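Local coordinates for protein magnesium transporter, putative (Shewanella oneidensis MR-1, PDB 3KXR) that probably moves magnesium or another cation across the membrane, this piece being part of its N domain and its pair of CBS domains, at residues L13-W21 and Q41-D49; A139-L150 and R162-V172. All coordinates share one frame; numbering follows the deposited sequence.

Overall arrangement
Interaction 1 (13-21 with 41-49) and interaction 2 (139-150 with 162-172) follow one another along the chain and lie in different parts of it. The first packs two helices of the MgtE intracellular N domain; the second joins two helices and two strands of the second CBS domain. Their centres are 23 Å apart, and their nearest atoms, about 8 Å apart, do not touch. Their surroundings also differ. Interaction 1 is partly buried, and residues of its segments meet both other subunits of the assembly. Interaction 2 is buried, no other chain of the assembly touches its segments, and its charged groups reach residues 86 to 90 of the same chain.

Interaction 1: residues L13-W21 and Q41-D49; sequences LSPEDLIEW and QRQRFELYD
Pro15, Leu18 and Ile19 of helix 15-20 close on Phe45 of the neighbouring helix, while Ile19 also packs on Tyr48. Ile19 CD1 sits over one face of the Phe45 ring, displaced toward the rim, in a CH-pi contact 3.9 Å from the ring centroid. Leu18 CB comes instead to the edge of that ring, 3.9 Å from Phe45 CE1. The ring is brought to both by CG of Phe45 standing anti to the backbone N (chi1 176°). Pro15 CB meets Phe45 CB, and Ile19 CG1 meets Tyr48 CB at 3.7 Å.

These contacts join two helices of the MgtE intracellular N domain, whose segments run the same general way with 31° between their directions and axes 9.1 Å apart. Helix 27-36 covers the pair from another side: Leu18 rests on Phe29 and Ala33, Phe45 on Leu34.

The charged contact is a salt bridge between Glu16 and Arg44. Arg44 NH1 donates to Glu16 OE2 over 3.0 Å in a nearly straight bond (166°), on the syn side of the carboxylate and close to the guanidinium plane. Pro15 CG lies over one face of the same guanidinium. Glu16 CG, anti to its own carbonyl carbon, lies against the Tyr48 ring, 3.5 Å from CE1, and the bend at chi2 then turns the carboxylate toward Arg44.

Capping bonds fix the start of helix 15-20. Ser14 OG accepts from Asp17 N at 3.1 Å, and Ser14 N donates to Asp17 OD2 at 2.8 Å, making a capping box.

Interaction 2: residues A139-L150 and R162-V172; sequences AEAIEHSREIEL and RVTLRAATALV
Glu149 and Arg162 form a salt bridge between two antiparallel strands: Arg162 NH1 donates to Glu149 OE1 at 2.8 Å. The donor approaches from above the carboxylate plane, and the two flat groups are turned 64° apart. In both residues CG lies between the backbone N and the carbonyl carbon, with the chain extended beyond it, which carries the charged ends together. Backbone bonds join the strands next to this bridge. Leu150 and Val163 are a hydrogen-bonded pair, with Leu150 N to Val163 O at 3.0 Å and Val163 N to Leu150 O at 2.9 Å; Glu149 and Thr164 are the adjoining non-hydrogen-bonded pair. Ile148 O then takes Leu165 N at 2.9 Å, tying the residue before one strand to the first turn of the helix that follows the other.

On the Val163 side, Ile142 reaches from its helix with CD1 at 3.4 Å from Val163 CG1, the two side chains crossing at about a right angle. Its other branch, CG2, lies against Leu165. Farther along, Ala139 and Ala168 bring the helices close, their CA atoms 4.6 Å apart and their CB atoms 4.0 Å. Ala139 CB also meets Val172 CG2, at 3.7 Å.

A second shell positions these groups. Thr164 CG2 lies over the centre of one guanidinium face of Arg162, whose NH2 donates to Asp86 O. Glu149 OE2 accepts from Asn88 ND2 and from the backbone N of Asp89 and Asn90. Thr164 also caps its helix, OG1 accepting from Ala167 N. Strand 129-130, whose Leu129 touches Leu150, helix 135-143, the hairpin of strands 149-153 and 159-164, and helix 165-176 give the beta-alpha-beta-beta-alpha order characteristic of a CBS domain, here the second of the pair.

Interaction 1: residues L13-W21 and Q41-D49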
loop_
_atom_site.group_PDB
_atom_site.type_symbol
_atom_site.label_atom_id
_atom_site.label_comp_id
_atom_site.label_asym_id
_atom_site.label_seq_id
_atom_site.Cartn_x
_atom_site.Cartn_y
_atom_site.Cartn_z
ATOM N N LEU A 13 -2.515 -10.648 -13.319
ATOM C CA LEU A 13 -1.285 -10.372 -14.077
ATOM C C LEU A 13 -0.067 -10.329 -13.175
ATOM O O LEU A 13 -0.051 -9.594 -12.222
ATOM C CB LEU A 13 -1.385 -9.016 -14.768
ATOM C CG LEU A 13 -2.095 -8.952 -16.119
ATOM C CD1 LEU A 13 -1.907 -7.570 -16.661
ATOM C CD2 LEU A 13 -1.569 -9.971 -17.142
ATOM N N SER A 14 0.968 -11.084 -13.482
ATOM C CA SER A 14 2.164 -11.033 -12.679
ATOM C C SER A 14 3.033 -9.841 -13.079
ATOM O O SER A 14 2.954 -9.325 -14.209
ATOM C CB SER A 14 2.959 -12.329 -12.822
ATOM O OG SER A 14 3.530 -12.452 -14.111
ATOM N N PRO A 15 3.904 -9.414 -12.166
ATOM C CA PRO A 15 4.838 -8.380 -12.561
ATOM C C PRO A 15 5.688 -8.786 -13.772
ATOM O O PRO A 15 6.083 -7.913 -14.557
ATOM C CB PRO A 15 5.692 -8.156 -11.309
ATOM C CG PRO A 15 5.318 -9.170 -10.333
ATOM C CD PRO A 15 4.159 -9.947 -10.814
ATOM N N GLU A 16 5.937 -10.085 -13.939
ATOM C CA GLU A 16 6.691 -10.599 -15.106
ATOM C C GLU A 16 5.921 -10.404 -16.405
ATOM O O GLU A 16 6.499 -10.112 -17.446
ATOM C CB GLU A 16 7.012 -12.104 -14.968
ATOM C CG GLU A 16 7.948 -12.507 -13.790
ATOM C CD GLU A 16 7.220 -12.790 -12.448
ATOM O OE1 GLU A 16 6.021 -12.485 -12.294
ATOM O OE2 GLU A 16 7.876 -13.315 -11.525
ATOM N N ASP A 17 4.609 -10.603 -16.337
ATOM C CA ASP A 17 3.759 -10.349 -17.471
ATOM C C ASP A 17 3.923 -8.894 -17.878
ATOM O O ASP A 17 4.070 -8.585 -19.045
ATOM C CB ASP A 17 2.301 -10.610 -17.102
ATOM C CG ASP A 17 2.030 -12.076 -16.683
ATOM O OD1 ASP A 17 2.827 -12.998 -17.033
ATOM O OD2 ASP A 17 0.985 -12.294 -16.011
ATOM N N LEU A 18 3.907 -7.999 -16.901
ATOM C CA LEU A 18 3.997 -6.579 -17.199
ATOM C C LEU A 18 5.286 -6.273 -17.933
ATOM O O LEU A 18 5.261 -5.589 -18.942
ATOM C CB LEU A 18 3.876 -5.729 -15.933
ATOM C CG LEU A 18 2.513 -5.732 -15.223
ATOM C CD1 LEU A 18 2.583 -4.935 -13.911
ATOM C CD2 LEU A 18 1.386 -5.170 -16.130
ATOM N N ILE A 19 6.391 -6.842 -17.459
ATOM C CA ILE A 19 7.715 -6.635 -18.050
ATOM C C ILE A 19 7.768 -7.152 -19.474
ATOM O O ILE A 19 8.215 -6.454 -20.413
ATOM C CB ILE A 19 8.834 -7.313 -17.219
ATOM C CG1 ILE A 19 9.033 -6.578 -15.890
ATOM C CG2 ILE A 19 10.156 -7.343 -17.996
ATOM C CD1 ILE A 19 9.784 -5.254 -16.014
ATOM N N GLU A 20 7.265 -8.364 -19.636
ATOM C CA GLU A 20 7.267 -8.988 -20.935
ATOM C C GLU A 20 6.428 -8.169 -21.921
ATOM O O GLU A 20 6.742 -8.105 -23.108
ATOM C CB GLU A 20 6.712 -10.385 -20.797
ATOM C CG GLU A 20 6.633 -11.155 -22.099
ATOM C CD GLU A 20 5.613 -12.254 -22.020
ATOM O OE1 GLU A 20 5.126 -12.518 -20.895
ATOM O OE2 GLU A 20 5.292 -12.847 -23.082
ATOM N N TRP A 21 5.386 -7.517 -21.422
ATOM C CA TRP A 21 4.510 -6.707 -22.262
ATOM C C TRP A 21 4.730 -5.202 -22.181
ATOM O O TRP A 21 3.818 -4.406 -22.471
ATOM C CB TRP A 21 3.076 -7.054 -21.923
ATOM C CG TRP A 21 2.559 -8.058 -22.834
ATOM C CD1 TRP A 21 3.279 -8.857 -23.675
ATOM C CD2 TRP A 21 1.203 -8.386 -23.030
ATOM N NE1 TRP A 21 2.447 -9.650 -24.392
ATOM C CE2 TRP A 21 1.157 -9.380 -24.019
ATOM C CE3 TRP A 21 0.009 -7.923 -22.480
ATOM C CZ2 TRP A 21 -0.041 -9.934 -24.468
ATOM C CZ3 TRP A 21 -1.194 -8.472 -22.927
ATOM C CH2 TRP A 21 -1.210 -9.468 -23.904
ATOM N N GLN A 41 5.724 -7.876 -4.968
ATOM C CA GLN A 41 5.577 -7.969 -6.407
ATOM C C GLN A 41 6.162 -6.734 -7.101
ATOM O O GLN A 41 6.806 -6.849 -8.144
ATOM C CB GLN A 41 4.109 -8.157 -6.761
ATOM C CG GLN A 41 3.468 -9.467 -6.271
ATOM C CD GLN A 41 1.996 -9.550 -6.739
ATOM O OE1 GLN A 41 1.097 -8.948 -6.114
ATOM N NE2 GLN A 41 1.749 -10.250 -7.867
ATOM N N ARG A 42 5.960 -5.554 -6.521
ATOM C CA ARG A 42 6.621 -4.343 -7.055
ATOM C C ARG A 42 8.135 -4.486 -7.046
ATOM O O ARG A 42 8.805 -4.005 -7.949
ATOM C CB ARG A 42 6.274 -3.087 -6.260
ATOM C CG ARG A 42 4.993 -2.441 -6.664
ATOM C CD ARG A 42 4.764 -1.127 -5.921
ATOM N NE ARG A 42 4.473 -1.348 -4.500
ATOM C CZ ARG A 42 3.262 -1.594 -3.996
ATOM N NH1 ARG A 42 2.190 -1.665 -4.775
ATOM N NH2 ARG A 42 3.132 -1.785 -2.690
ATOM N N GLN A 43 8.673 -5.142 -6.021
ATOM C CA GLN A 43 10.126 -5.317 -5.916
ATOM C C GLN A 43 10.620 -6.213 -7.062
ATOM O O GLN A 43 11.640 -5.935 -7.685
ATOM C CB GLN A 43 10.528 -5.889 -4.546
ATOM C CG GLN A 43 10.432 -4.897 -3.345
ATOM C CD GLN A 43 10.612 -5.552 -1.904
ATOM O OE1 GLN A 43 10.911 -6.754 -1.749
ATOM N NE2 GLN A 43 10.446 -4.722 -0.864
ATOM N N ARG A 44 9.857 -7.263 -7.347
ATOM C CA ARG A 44 10.160 -8.201 -8.417
ATOM C C ARG A 44 10.142 -7.484 -9.751
ATOM O O ARG A 44 11.012 -7.692 -10.597
ATOM C CB ARG A 44 9.176 -9.389 -8.387
ATOM C CG ARG A 44 9.636 -10.649 -9.187
ATOM C CD ARG A 44 9.143 -12.055 -8.605
ATOM N NE ARG A 44 8.031 -11.966 -7.638
ATOM C CZ ARG A 44 6.721 -12.186 -7.872
ATOM N NH1 ARG A 44 6.259 -12.565 -9.078
ATOM N NH2 ARG A 44 5.842 -12.020 -6.867
ATOM N N PHE A 45 9.187 -6.591 -9.923
ATOM C CA PHE A 45 9.132 -5.820 -11.142
ATOM C C PHE A 45 10.379 -4.914 -11.334
ATOM O O PHE A 45 10.947 -4.839 -12.436
ATOM C CB PHE A 45 7.844 -4.998 -11.182
ATOM C CG PHE A 45 7.742 -4.093 -12.382
ATOM C CD1 PHE A 45 7.042 -4.501 -13.525
ATOM C CD2 PHE A 45 8.347 -2.841 -12.372
ATOM C CE1 PHE A 45 6.953 -3.676 -14.621
ATOM C CE2 PHE A 45 8.262 -2.001 -13.471
ATOM C CZ PHE A 45 7.563 -2.412 -14.608
ATOM N N GLU A 46 10.792 -4.225 -10.285
ATOM C CA GLU A 46 11.955 -3.344 -10.376
ATOM C C GLU A 46 13.213 -4.115 -10.729
ATOM O O GLU A 46 14.035 -3.612 -11.495
ATOM C CB GLU A 46 12.182 -2.540 -9.069
ATOM C CG GLU A 46 11.040 -1.519 -8.723
ATOM C CD GLU A 46 10.724 -0.515 -9.882
ATOM O OE1 GLU A 46 11.679 0.006 -10.509
ATOM O OE2 GLU A 46 9.527 -0.244 -10.185
ATOM N N LEU A 47 13.349 -5.338 -10.205
ATOM C CA LEU A 47 14.516 -6.167 -10.518
ATOM C C LEU A 47 14.504 -6.654 -11.967
ATOM O O LEU A 47 15.536 -6.605 -12.653
ATOM C CB LEU A 47 14.611 -7.358 -9.593
ATOM C CG LEU A 47 15.007 -7.031 -8.147
ATOM C CD1 LEU A 47 14.674 -8.216 -7.274
ATOM C CD2 LEU A 47 16.472 -6.628 -7.992
ATOM N N TYR A 48 13.353 -7.139 -12.416
ATOM C CA TYR A 48 13.193 -7.549 -13.804
ATOM C C TYR A 48 13.391 -6.354 -14.744
ATOM O O TYR A 48 13.923 -6.476 -15.828
ATOM C CB TYR A 48 11.817 -8.138 -14.037
ATOM C CG TYR A 48 11.718 -9.618 -13.800
ATOM C CD1 TYR A 48 11.329 -10.486 -14.813
ATOM C CD2 TYR A 48 12.009 -10.155 -12.577
ATOM C CE1 TYR A 48 11.249 -11.861 -14.596
ATOM C CE2 TYR A 48 11.923 -11.533 -12.353
ATOM C CZ TYR A 48 11.548 -12.366 -13.361
ATOM O OH TYR A 48 11.458 -13.702 -13.117
ATOM N N ASP A 49 12.991 -5.186 -14.292
ATOM C CA ASP A 49 13.131 -4.009 -15.098
ATOM C C ASP A 49 14.568 -3.557 -15.180
ATOM O O ASP A 49 14.977 -2.946 -16.169
ATOM C CB ASP A 49 12.258 -2.896 -14.524
ATOM C CG ASP A 49 12.128 -1.708 -15.449
ATOM O OD1 ASP A 49 12.075 -1.866 -16.692
ATOM O OD2 ASP A 49 12.044 -0.593 -14.911
#

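Interaction 2: residues A139-L150 and R162-V172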
loop_
_atom_site.group_PDB
_atom_site.type_symbol
_atom_site.label_atom_id
_atom_site.label_comp_id
_atom_site.label_asym_id
_atom_site.label_seq_id
_atom_site.Cartn_x
_atom_site.Cartn_y
_atom_site.Cartn_z
ATOM N N ALA A 139 24.389 -20.294 -9.953
ATOM C CA ALA A 139 23.991 -21.593 -9.424
ATOM C C ALA A 139 25.222 -22.437 -9.079
ATOM O O ALA A 139 25.274 -23.059 -8.017
ATOM C CB ALA A 139 23.074 -22.337 -10.437
ATOM N N GLU A 140 26.226 -22.429 -9.948
ATOM C CA GLU A 140 27.458 -23.156 -9.659
ATOM C C GLU A 140 28.151 -22.669 -8.391
ATOM O O GLU A 140 28.646 -23.471 -7.584
ATOM C CB GLU A 140 28.446 -23.047 -10.817
ATOM C CG GLU A 140 28.405 -24.248 -11.705
ATOM C CD GLU A 140 29.503 -24.234 -12.745
ATOM O OE1 GLU A 140 30.564 -24.881 -12.497
ATOM O OE2 GLU A 140 29.287 -23.568 -13.798
ATOM N N ALA A 141 28.205 -21.347 -8.252
ATOM C CA ALA A 141 28.933 -20.714 -7.175
ATOM C C ALA A 141 28.326 -21.112 -5.838
ATOM O O ALA A 141 29.067 -21.379 -4.908
ATOM C CB ALA A 141 28.972 -19.193 -7.349
ATOM N N ILE A 142 26.991 -21.169 -5.760
ATOM C CA ILE A 142 26.295 -21.583 -4.517
ATOM C C ILE A 142 26.392 -23.093 -4.339
ATOM O O ILE A 142 26.739 -23.569 -3.261
ATOM C CB ILE A 142 24.787 -21.182 -4.454
ATOM C CG1 ILE A 142 24.586 -19.725 -4.826
ATOM C CG2 ILE A 142 24.237 -21.335 -3.031
ATOM C CD1 ILE A 142 23.101 -19.273 -4.928
ATOM N N GLU A 143 26.120 -23.839 -5.402
ATOM C CA GLU A 143 26.105 -25.287 -5.318
ATOM C C GLU A 143 27.440 -25.863 -4.909
ATOM O O GLU A 143 27.479 -26.731 -4.052
ATOM C CB GLU A 143 25.674 -25.935 -6.640
ATOM C CG GLU A 143 25.445 -27.468 -6.518
ATOM C CD GLU A 143 25.321 -28.223 -7.847
ATOM O OE1 GLU A 143 25.011 -27.597 -8.899
ATOM O OE2 GLU A 143 25.498 -29.467 -7.804
ATOM N N HIS A 144 28.529 -25.411 -5.523
ATOM C CA HIS A 144 29.851 -25.976 -5.209
ATOM C C HIS A 144 30.574 -25.152 -4.175
ATOM O O HIS A 144 31.671 -24.709 -4.385
ATOM C CB HIS A 144 30.699 -26.093 -6.464
ATOM C CG HIS A 144 30.060 -26.928 -7.517
ATOM N ND1 HIS A 144 29.852 -28.281 -7.361
ATOM C CD2 HIS A 144 29.544 -26.603 -8.725
ATOM C CE1 HIS A 144 29.254 -28.761 -8.436
ATOM N NE2 HIS A 144 29.054 -27.763 -9.278
ATOM N N SER A 145 29.935 -24.948 -3.047
ATOM C CA SER A 145 30.538 -24.226 -1.948
ATOM C C SER A 145 29.988 -24.851 -0.698
ATOM O O SER A 145 29.274 -25.854 -0.746
ATOM C CB SER A 145 30.131 -22.762 -1.994
ATOM O OG SER A 145 28.773 -22.632 -1.614
ATOM N N ARG A 146 30.280 -24.249 0.432
ATOM C CA ARG A 146 29.721 -24.771 1.673
ATOM C C ARG A 146 28.593 -23.857 2.160
ATOM O O ARG A 146 28.091 -24.008 3.254
ATOM C CB ARG A 146 30.822 -25.046 2.692
ATOM C CG ARG A 146 31.944 -24.014 2.751
ATOM C CD ARG A 146 31.560 -22.835 3.655
ATOM N NE ARG A 146 31.288 -23.245 5.047
ATOM C CZ ARG A 146 32.167 -23.212 6.057
ATOM N NH1 ARG A 146 31.780 -23.607 7.272
ATOM N NH2 ARG A 146 33.424 -22.791 5.880
ATOM N N GLU A 147 28.150 -22.969 1.280
ATOM C CA GLU A 147 27.089 -22.000 1.578
ATOM C C GLU A 147 25.710 -22.457 1.123
ATOM O O GLU A 147 25.571 -23.190 0.138
ATOM C CB GLU A 147 27.350 -20.681 0.854
ATOM C CG GLU A 147 28.790 -20.154 0.842
ATOM C CD GLU A 147 29.344 -19.883 2.221
ATOM O OE1 GLU A 147 28.562 -19.842 3.210
ATOM O OE2 GLU A 147 30.576 -19.731 2.325
ATOM N N ILE A 148 24.688 -21.995 1.824
ATOM C CA ILE A 148 23.328 -22.215 1.371
ATOM C C ILE A 148 22.685 -20.908 0.872
ATOM O O ILE A 148 21.509 -20.878 0.472
ATOM C CB ILE A 148 22.470 -22.955 2.453
ATOM C CG1 ILE A 148 22.343 -22.163 3.765
ATOM C CG2 ILE A 148 23.077 -24.324 2.729
ATOM C CD1 ILE A 148 21.300 -22.799 4.844
ATOM N N GLU A 149 23.464 -19.834 0.854
ATOM C CA GLU A 149 22.997 -18.589 0.285
ATOM C C GLU A 149 24.203 -17.764 -0.021
ATOM O O GLU A 149 25.232 -17.896 0.646
ATOM C CB GLU A 149 22.132 -17.841 1.304
ATOM C CG GLU A 149 22.897 -17.479 2.588
ATOM C CD GLU A 149 22.035 -16.926 3.730
ATOM O OE1 GLU A 149 21.197 -16.020 3.493
ATOM O OE2 GLU A 149 22.246 -17.377 4.880
ATOM N N LEU A 150 24.081 -16.875 -0.987
ATOM C CA LEU A 150 25.136 -15.899 -1.200
ATOM C C LEU A 150 24.547 -14.501 -1.345
ATOM O O LEU A 150 23.477 -14.337 -1.930
ATOM C CB LEU A 150 25.928 -16.227 -2.460
ATOM C CG LEU A 150 26.948 -17.374 -2.427
ATOM C CD1 LEU A 150 27.564 -17.583 -3.830
ATOM C CD2 LEU A 150 28.031 -17.093 -1.376
ATOM N N ARG A 162 19.969 -11.450 -1.698
ATOM C CA ARG A 162 20.680 -12.724 -1.694
ATOM C C ARG A 162 20.052 -13.702 -2.670
ATOM O O ARG A 162 18.918 -13.515 -3.089
ATOM C CB ARG A 162 20.637 -13.324 -0.301
ATOM C CG ARG A 162 19.310 -13.936 0.027
ATOM C CD ARG A 162 19.194 -14.301 1.476
ATOM N NE ARG A 162 17.888 -14.883 1.729
ATOM C CZ ARG A 162 17.629 -16.057 2.310
ATOM N NH1 ARG A 162 18.583 -16.872 2.758
ATOM N NH2 ARG A 162 16.375 -16.432 2.441
ATOM N N VAL A 163 20.803 -14.748 -3.001
ATOM C CA VAL A 163 20.263 -15.871 -3.721
ATOM C C VAL A 163 20.469 -17.128 -2.932
ATOM O O VAL A 163 21.531 -17.331 -2.400
ATOM C CB VAL A 163 20.972 -16.039 -5.023
ATOM C CG1 VAL A 163 20.436 -17.291 -5.717
ATOM C CG2 VAL A 163 20.708 -14.817 -5.869
ATOM N N THR A 164 19.465 -17.973 -2.855
ATOM C CA THR A 164 19.560 -19.158 -2.029
ATOM C C THR A 164 19.923 -20.425 -2.808
ATOM O O THR A 164 19.778 -20.487 -4.013
ATOM C CB THR A 164 18.255 -19.436 -1.345
ATOM O OG1 THR A 164 17.281 -19.691 -2.348
ATOM C CG2 THR A 164 17.800 -18.273 -0.471
ATOM N N LEU A 165 20.380 -21.443 -2.096
ATOM C CA LEU A 165 20.617 -22.734 -2.707
ATOM C C LEU A 165 19.346 -23.285 -3.363
ATOM O O LEU A 165 19.389 -23.803 -4.455
ATOM C CB LEU A 165 21.159 -23.730 -1.681
ATOM C CG LEU A 165 21.447 -25.119 -2.248
ATOM C CD1 LEU A 165 22.378 -25.105 -3.476
ATOM C CD2 LEU A 165 22.048 -25.924 -1.181
ATOM N N ARG A 166 18.219 -23.146 -2.692
ATOM C CA ARG A 166 16.923 -23.538 -3.262
ATOM C C ARG A 166 16.625 -22.871 -4.603
ATOM O O ARG A 166 16.195 -23.536 -5.534
ATOM C CB ARG A 166 15.786 -23.213 -2.292
ATOM C CG ARG A 166 14.527 -24.014 -2.577
ATOM C CD ARG A 166 13.416 -23.669 -1.598
ATOM N NE ARG A 166 13.826 -23.852 -0.214
ATOM C CZ ARG A 166 13.944 -25.031 0.392
ATOM N NH1 ARG A 166 14.337 -25.085 1.661
ATOM N NH2 ARG A 166 13.679 -26.153 -0.261
ATOM N N ALA A 167 16.855 -21.562 -4.689
ATOM C CA ALA A 167 16.651 -20.837 -5.944
ATOM C C ALA A 167 17.613 -21.367 -7.007
ATOM O O ALA A 167 17.238 -21.548 -8.155
ATOM C CB ALA A 167 16.827 -19.340 -5.746
ATOM N N ALA A 168 18.854 -21.639 -6.630
ATOM C CA ALA A 168 19.821 -22.159 -7.606
ATOM C C ALA A 168 19.333 -23.467 -8.215
ATOM O O ALA A 168 19.557 -23.736 -9.398
ATOM C CB ALA A 168 21.179 -22.368 -6.963
ATOM N N THR A 169 18.689 -24.291 -7.397
ATOM C CA THR A 169 18.185 -25.555 -7.882
ATOM C C THR A 169 17.151 -25.293 -8.961
ATOM O O THR A 169 17.206 -25.876 -10.034
ATOM C CB THR A 169 17.528 -26.369 -6.776
ATOM O OG1 THR A 169 18.436 -26.502 -5.669
ATOM C CG2 THR A 169 17.106 -27.751 -7.327
ATOM N N ALA A 170 16.215 -24.393 -8.669
ATOM C CA ALA A 170 15.222 -23.980 -9.655
ATOM C C ALA A 170 15.899 -23.546 -10.956
ATOM O O ALA A 170 15.646 -24.140 -11.975
ATOM C CB ALA A 170 14.312 -22.877 -9.103
ATOM N N LEU A 171 16.773 -22.544 -10.913
ATOM C CA LEU A 171 17.528 -22.070 -12.105
ATOM C C LEU A 171 18.125 -23.175 -12.973
ATOM O O LEU A 171 17.970 -23.185 -14.204
ATOM C CB LEU A 171 18.688 -21.176 -11.678
ATOM C CG LEU A 171 18.304 -19.870 -10.994
ATOM C CD1 LEU A 171 19.573 -19.098 -10.559
ATOM C CD2 LEU A 171 17.349 -19.027 -11.901
ATOM N N VAL A 172 18.830 -24.091 -12.321
ATOM C CA VAL A 172 19.394 -25.249 -13.002
ATOM C C VAL A 172 18.294 -26.044 -13.754
ATOM O O VAL A 172 18.330 -26.123 -14.983
ATOM C CB VAL A 172 20.144 -26.163 -12.011
ATOM C CG1 VAL A 172 20.449 -27.505 -12.658
ATOM C CG2 VAL A 172 21.413 -25.493 -11.511
#